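Local coordinates for 199aa long hypothetical Trp repressor binding protein (Sulfolobus tokodaii, PDB 2ZKI) that is of unknown function but, as a flavodoxin-like protein of the NADPH-dependent FMN reductase family, probably binds FMN, at residues 6-17 and 68-79. Sequence-based numbering, arbitrary orientation.
Sequences NILVLFYGYGSI and MRWADGFAIGSP. With SO4 (sulfate ion), chain I; SO4 (sulfate ion), chain N.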
loop_
_atom_site.group_PDB
_atom_site.type_symbol
_atom_site.label_atom_id
_atom_site.label_comp_id
_atom_site.label_asym_id
_atom_site.label_seq_id
_atom_site.Cartn_x
_atom_site.Cartn_y
_atom_site.Cartn_z
ATOM N N ASN A 6 27.214 9.747 -6.329
ATOM C CA ASN A 6 26.419 10.486 -7.303
ATOM C C ASN A 6 24.937 10.408 -6.967
ATOM O O ASN A 6 24.378 9.318 -6.829
ATOM C CB ASN A 6 26.663 9.956 -8.720
ATOM C CG ASN A 6 28.091 10.175 -9.199
ATOM O OD1 ASN A 6 28.661 9.313 -9.870
ATOM N ND2 ASN A 6 28.670 11.329 -8.868
ATOM N N ILE A 7 24.308 11.571 -6.831
ATOM C CA ILE A 7 22.895 11.642 -6.482
ATOM C C ILE A 7 22.084 12.196 -7.646
ATOM O O ILE A 7 22.319 13.319 -8.100
ATOM C CB ILE A 7 22.661 12.489 -5.195
ATOM C CG1 ILE A 7 23.365 11.853 -3.983
ATOM C CG2 ILE A 7 21.162 12.697 -4.925
ATOM C CD1 ILE A 7 22.973 10.404 -3.687
ATOM N N LEU A 8 21.141 11.390 -8.128
ATOM C CA LEU A 8 20.222 11.818 -9.175
ATOM C C LEU A 8 18.885 12.227 -8.573
ATOM O O LEU A 8 18.218 11.429 -7.909
ATOM C CB LEU A 8 20.015 10.707 -10.214
ATOM C CG LEU A 8 19.192 11.052 -11.461
ATOM C CD1 LEU A 8 20.011 11.863 -12.452
ATOM C CD2 LEU A 8 18.670 9.794 -12.119
ATOM N N VAL A 9 18.505 13.479 -8.800
ATOM C CA VAL A 9 17.191 13.960 -8.402
ATOM C C VAL A 9 16.283 13.918 -9.629
ATOM O O VAL A 9 16.407 14.735 -10.547
ATOM C CB VAL A 9 17.245 15.377 -7.772
ATOM C CG1 VAL A 9 15.858 15.827 -7.347
ATOM C CG2 VAL A 9 18.193 15.400 -6.574
ATOM N N LEU A 10 15.390 12.936 -9.638
ATOM C CA LEU A 10 14.484 12.695 -10.752
ATOM C C LEU A 10 13.068 13.096 -10.362
ATOM O O LEU A 10 12.612 12.776 -9.266
ATOM C CB LEU A 10 14.536 11.216 -11.142
ATOM C CG LEU A 10 13.685 10.698 -12.303
ATOM C CD1 LEU A 10 14.069 11.378 -13.596
ATOM C CD2 LEU A 10 13.843 9.195 -12.423
ATOM N N PHE A 11 12.377 13.799 -11.256
ATOM C CA PHE A 11 11.027 14.273 -10.962
ATOM C C PHE A 11 10.158 14.521 -12.193
ATOM O O PHE A 11 10.661 14.825 -13.274
ATOM C CB PHE A 11 11.072 15.534 -10.080
ATOM C CG PHE A 11 11.510 16.781 -10.803
ATOM C CD1 PHE A 11 12.859 17.082 -10.947
ATOM C CD2 PHE A 11 10.570 17.666 -11.323
ATOM C CE1 PHE A 11 13.264 18.239 -11.611
ATOM C CE2 PHE A 11 10.966 18.824 -11.989
ATOM C CZ PHE A 11 12.314 19.110 -12.132
ATOM N N TYR A 12 8.849 14.373 -12.013
ATOM C CA TYR A 12 7.868 14.892 -12.957
ATOM C C TYR A 12 7.324 16.195 -12.380
ATOM O O TYR A 12 7.245 16.344 -11.159
ATOM C CB TYR A 12 6.728 13.888 -13.170
ATOM C CG TYR A 12 5.592 14.420 -14.024
ATOM C CD1 TYR A 12 5.598 14.259 -15.408
ATOM C CD2 TYR A 12 4.516 15.096 -13.445
ATOM C CE1 TYR A 12 4.562 14.753 -16.195
ATOM C CE2 TYR A 12 3.475 15.595 -14.220
ATOM C CZ TYR A 12 3.502 15.419 -15.594
ATOM O OH TYR A 12 2.471 15.913 -16.361
ATOM N N GLY A 13 6.965 17.139 -13.246
ATOM C CA GLY A 13 6.244 18.326 -12.794
ATOM C C GLY A 13 6.766 19.675 -13.244
ATOM O O GLY A 13 7.838 19.780 -13.845
ATOM N N TYR A 14 5.991 20.712 -12.929
ATOM C CA TYR A 14 6.243 22.066 -13.412
ATOM C C TYR A 14 6.054 23.122 -12.317
ATOM O O TYR A 14 6.388 24.295 -12.514
ATOM C CB TYR A 14 5.328 22.380 -14.608
ATOM C CG TYR A 14 5.367 21.344 -15.713
ATOM C CD1 TYR A 14 6.341 21.395 -16.708
ATOM C CD2 TYR A 14 4.430 20.308 -15.759
ATOM C CE1 TYR A 14 6.389 20.444 -17.721
ATOM C CE2 TYR A 14 4.468 19.351 -16.770
ATOM C CZ TYR A 14 5.449 19.427 -17.748
ATOM O OH TYR A 14 5.498 18.487 -18.753
ATOM N N GLY A 15 5.525 22.702 -11.168
ATOM C CA GLY A 15 5.180 23.624 -10.084
ATOM C C GLY A 15 6.104 23.575 -8.878
ATOM O O GLY A 15 7.328 23.700 -9.011
ATOM N N SER A 16 5.506 23.396 -7.701
ATOM C CA SER A 16 6.237 23.377 -6.428
ATOM C C SER A 16 7.118 22.138 -6.239
ATOM O O SER A 16 8.001 22.122 -5.376
ATOM C CB SER A 16 5.266 23.521 -5.250
ATOM O OG SER A 16 4.248 22.534 -5.293
ATOM N N ILE A 17 6.870 21.107 -7.046
ATOM C CA ILE A 17 7.680 19.888 -7.034
ATOM C C ILE A 17 9.107 20.166 -7.529
ATOM O O ILE A 17 10.065 19.526 -7.081
ATOM C CB ILE A 17 6.995 18.735 -7.843
ATOM C CG1 ILE A 17 7.748 17.408 -7.686
ATOM C CG2 ILE A 17 6.822 19.105 -9.314
ATOM C CD1 ILE A 17 7.343 16.603 -6.469
ATOM N N MET A 68 20.742 7.085 -14.936
ATOM C CA MET A 68 20.432 6.035 -13.973
ATOM C C MET A 68 21.662 5.171 -13.684
ATOM O O MET A 68 21.854 4.707 -12.557
ATOM C CB MET A 68 19.279 5.163 -14.481
ATOM C CG MET A 68 18.018 5.927 -14.889
ATOM S SD MET A 68 17.100 6.648 -13.513
ATOM C CE MET A 68 16.365 5.187 -12.781
ATOM N N ARG A 69 22.489 4.957 -14.707
ATOM C CA ARG A 69 23.737 4.202 -14.561
ATOM C C ARG A 69 24.774 5.007 -13.777
ATOM O O ARG A 69 25.530 4.454 -12.976
ATOM C CB ARG A 69 24.309 3.829 -15.931
ATOM C CG ARG A 69 23.451 2.886 -16.755
ATOM C CD ARG A 69 24.081 2.647 -18.115
ATOM N NE ARG A 69 23.326 1.678 -18.905
ATOM C CZ ARG A 69 22.487 1.991 -19.889
ATOM N NH1 ARG A 69 22.286 3.259 -20.226
ATOM N NH2 ARG A 69 21.850 1.029 -20.543
ATOM N N TRP A 70 24.792 6.315 -14.029
ATOM C CA TRP A 70 25.716 7.256 -13.402
ATOM C C TRP A 70 25.538 7.316 -11.889
ATOM O O TRP A 70 26.517 7.285 -11.137
ATOM C CB TRP A 70 25.510 8.644 -14.018
ATOM C CG TRP A 70 26.222 9.768 -13.324
ATOM C CD1 TRP A 70 27.528 10.127 -13.477
ATOM C CD2 TRP A 70 25.659 10.694 -12.384
ATOM N NE1 TRP A 70 27.820 11.212 -12.683
ATOM C CE2 TRP A 70 26.689 11.580 -12.001
ATOM C CE3 TRP A 70 24.383 10.854 -11.820
ATOM C CZ2 TRP A 70 26.485 12.621 -11.085
ATOM C CZ3 TRP A 70 24.181 11.887 -10.908
ATOM C CH2 TRP A 70 25.229 12.756 -10.549
ATOM N N ALA A 71 24.279 7.383 -11.459
ATOM C CA ALA A 71 23.926 7.615 -10.060
ATOM C C ALA A 71 24.274 6.456 -9.128
ATOM O O ALA A 71 24.231 5.287 -9.521
ATOM C CB ALA A 71 22.445 7.956 -9.948
ATOM N N ASP A 72 24.625 6.807 -7.892
ATOM C CA ASP A 72 24.817 5.844 -6.810
ATOM C C ASP A 72 23.649 5.912 -5.821
ATOM O O ASP A 72 23.542 5.081 -4.918
ATOM C CB ASP A 72 26.135 6.115 -6.078
ATOM C CG ASP A 72 27.346 5.974 -6.980
ATOM O OD1 ASP A 72 27.615 4.844 -7.445
ATOM O OD2 ASP A 72 28.035 6.991 -7.212
ATOM N N GLY A 73 22.787 6.915 -6.000
ATOM C CA GLY A 73 21.614 7.125 -5.151
ATOM C C GLY A 73 20.566 7.969 -5.855
ATOM O O GLY A 73 20.895 8.796 -6.713
ATOM N N PHE A 74 19.303 7.774 -5.478
ATOM C CA PHE A 74 18.179 8.367 -6.203
ATOM C C PHE A 74 17.194 9.124 -5.322
ATOM O O PHE A 74 16.819 8.654 -4.250
ATOM C CB PHE A 74 17.421 7.280 -6.968
ATOM C CG PHE A 74 18.203 6.666 -8.087
ATOM C CD1 PHE A 74 18.148 7.204 -9.366
ATOM C CD2 PHE A 74 18.991 5.539 -7.865
ATOM C CE1 PHE A 74 18.869 6.632 -10.406
ATOM C CE2 PHE A 74 19.716 4.959 -8.900
ATOM C CZ PHE A 74 19.655 5.507 -10.173
ATOM N N ALA A 75 16.780 10.297 -5.796
ATOM C CA ALA A 75 15.688 11.054 -5.191
ATOM C C ALA A 75 14.578 11.203 -6.231
ATOM O O ALA A 75 14.577 12.147 -7.029
ATOM C CB ALA A 75 16.174 12.413 -4.708
ATOM N N ILE A 76 13.649 10.250 -6.228
ATOM C CA ILE A 76 12.586 10.186 -7.233
ATOM C C ILE A 76 11.285 10.796 -6.707
ATOM O O ILE A 76 10.774 10.387 -5.663
ATOM C CB ILE A 76 12.365 8.733 -7.733
ATOM C CG1 ILE A 76 13.642 8.207 -8.403
ATOM C CG2 ILE A 76 11.175 8.661 -8.693
ATOM C CD1 ILE A 76 13.684 6.701 -8.603
ATOM N N GLY A 77 10.759 11.775 -7.439
ATOM C CA GLY A 77 9.573 12.506 -7.006
ATOM C C GLY A 77 8.556 12.797 -8.090
ATOM O O GLY A 77 8.863 12.722 -9.279
ATOM N N SER A 78 7.341 13.127 -7.656
ATOM C CA SER A 78 6.217 13.440 -8.540
ATOM C C SER A 78 5.065 14.002 -7.719
ATOM O O SER A 78 4.812 13.522 -6.613
ATOM C CB SER A 78 5.736 12.185 -9.276
ATOM O OG SER A 78 4.450 12.375 -9.841
ATOM N N PRO A 79 4.350 15.010 -8.258
ATOM C CA PRO A 79 3.138 15.469 -7.584
ATOM C C PRO A 79 2.089 14.361 -7.596
ATOM O O PRO A 79 2.000 13.607 -8.568
ATOM C CB PRO A 79 2.681 16.656 -8.441
ATOM C CG PRO A 79 3.303 16.436 -9.776
ATOM C CD PRO A 79 4.610 15.762 -9.500
HETATM S S SO4 I . 2.621 20.351 -11.343
HETATM O O1 SO4 I . 2.480 21.801 -11.245
HETATM O O2 SO4 I . 3.461 19.868 -10.248
HETATM O O3 SO4 I . 1.299 19.732 -11.262
HETATM O O4 SO4 I . 3.249 20.004 -12.615
HETATM S S SO4 N . 21.274 2.984 -23.464
HETATM O O1 SO4 N . 22.302 3.894 -22.965
HETATM O O2 SO4 N . 20.474 3.670 -24.474
HETATM O O3 SO4 N . 21.906 1.804 -24.050
HETATM O O4 SO4 N . 20.410 2.570 -22.362
#
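The carbonyl oxygen of Asn6 receives two backbone N-H groups: Asp72 N at 2.7 Å from Asn6 O, and a weak bond from Gly73 N. Asp72 answers through its side chain, whose OD2 takes Asn6 N on the anti lone pair at 3.0 Å and also forms a salt bridge with Lys195. With its CG beside the backbone N (chi1 -65°), Asn6 lays its amide almost parallel to the indole of Trp70, the planes 13° apart, and its CB sits over the six-membered ring, 3.5 Å from the centroid, in a CH-pi contact. Lys36 makes a cation-pi contact with the same indole. From here strands 6-11 and 73-79 run parallel as neighbours in the central sheet of a flavodoxin-like fold, Ala75 N bonding Leu8 O at 2.8 Å. On one face, Leu8 CD2 meets the edge of the Phe74 ring at CE1 (3.6 Å) and Met68 SD, brought there by a chain bent at chi2 and chi3; thioether and aliphatic groups suit this buried apolar face. Leu10 and Ile76 lie side by side. Residues facing the other way are small on strand 73-79: Gly73, with no side chain, lets Ile7 CD1 approach its CA (3.8 Å). Near the C-terminal ends of the strands, Pro79 CD packs against Ile17 CG1 and the Tyr12 ring edge. A sulfate, probably from the crystallisation liquor, sits at the loop after strand 6-11, where flavodoxins hold the FMN phosphate, and Tyr14 N donates to its O4 at 2.8 Å.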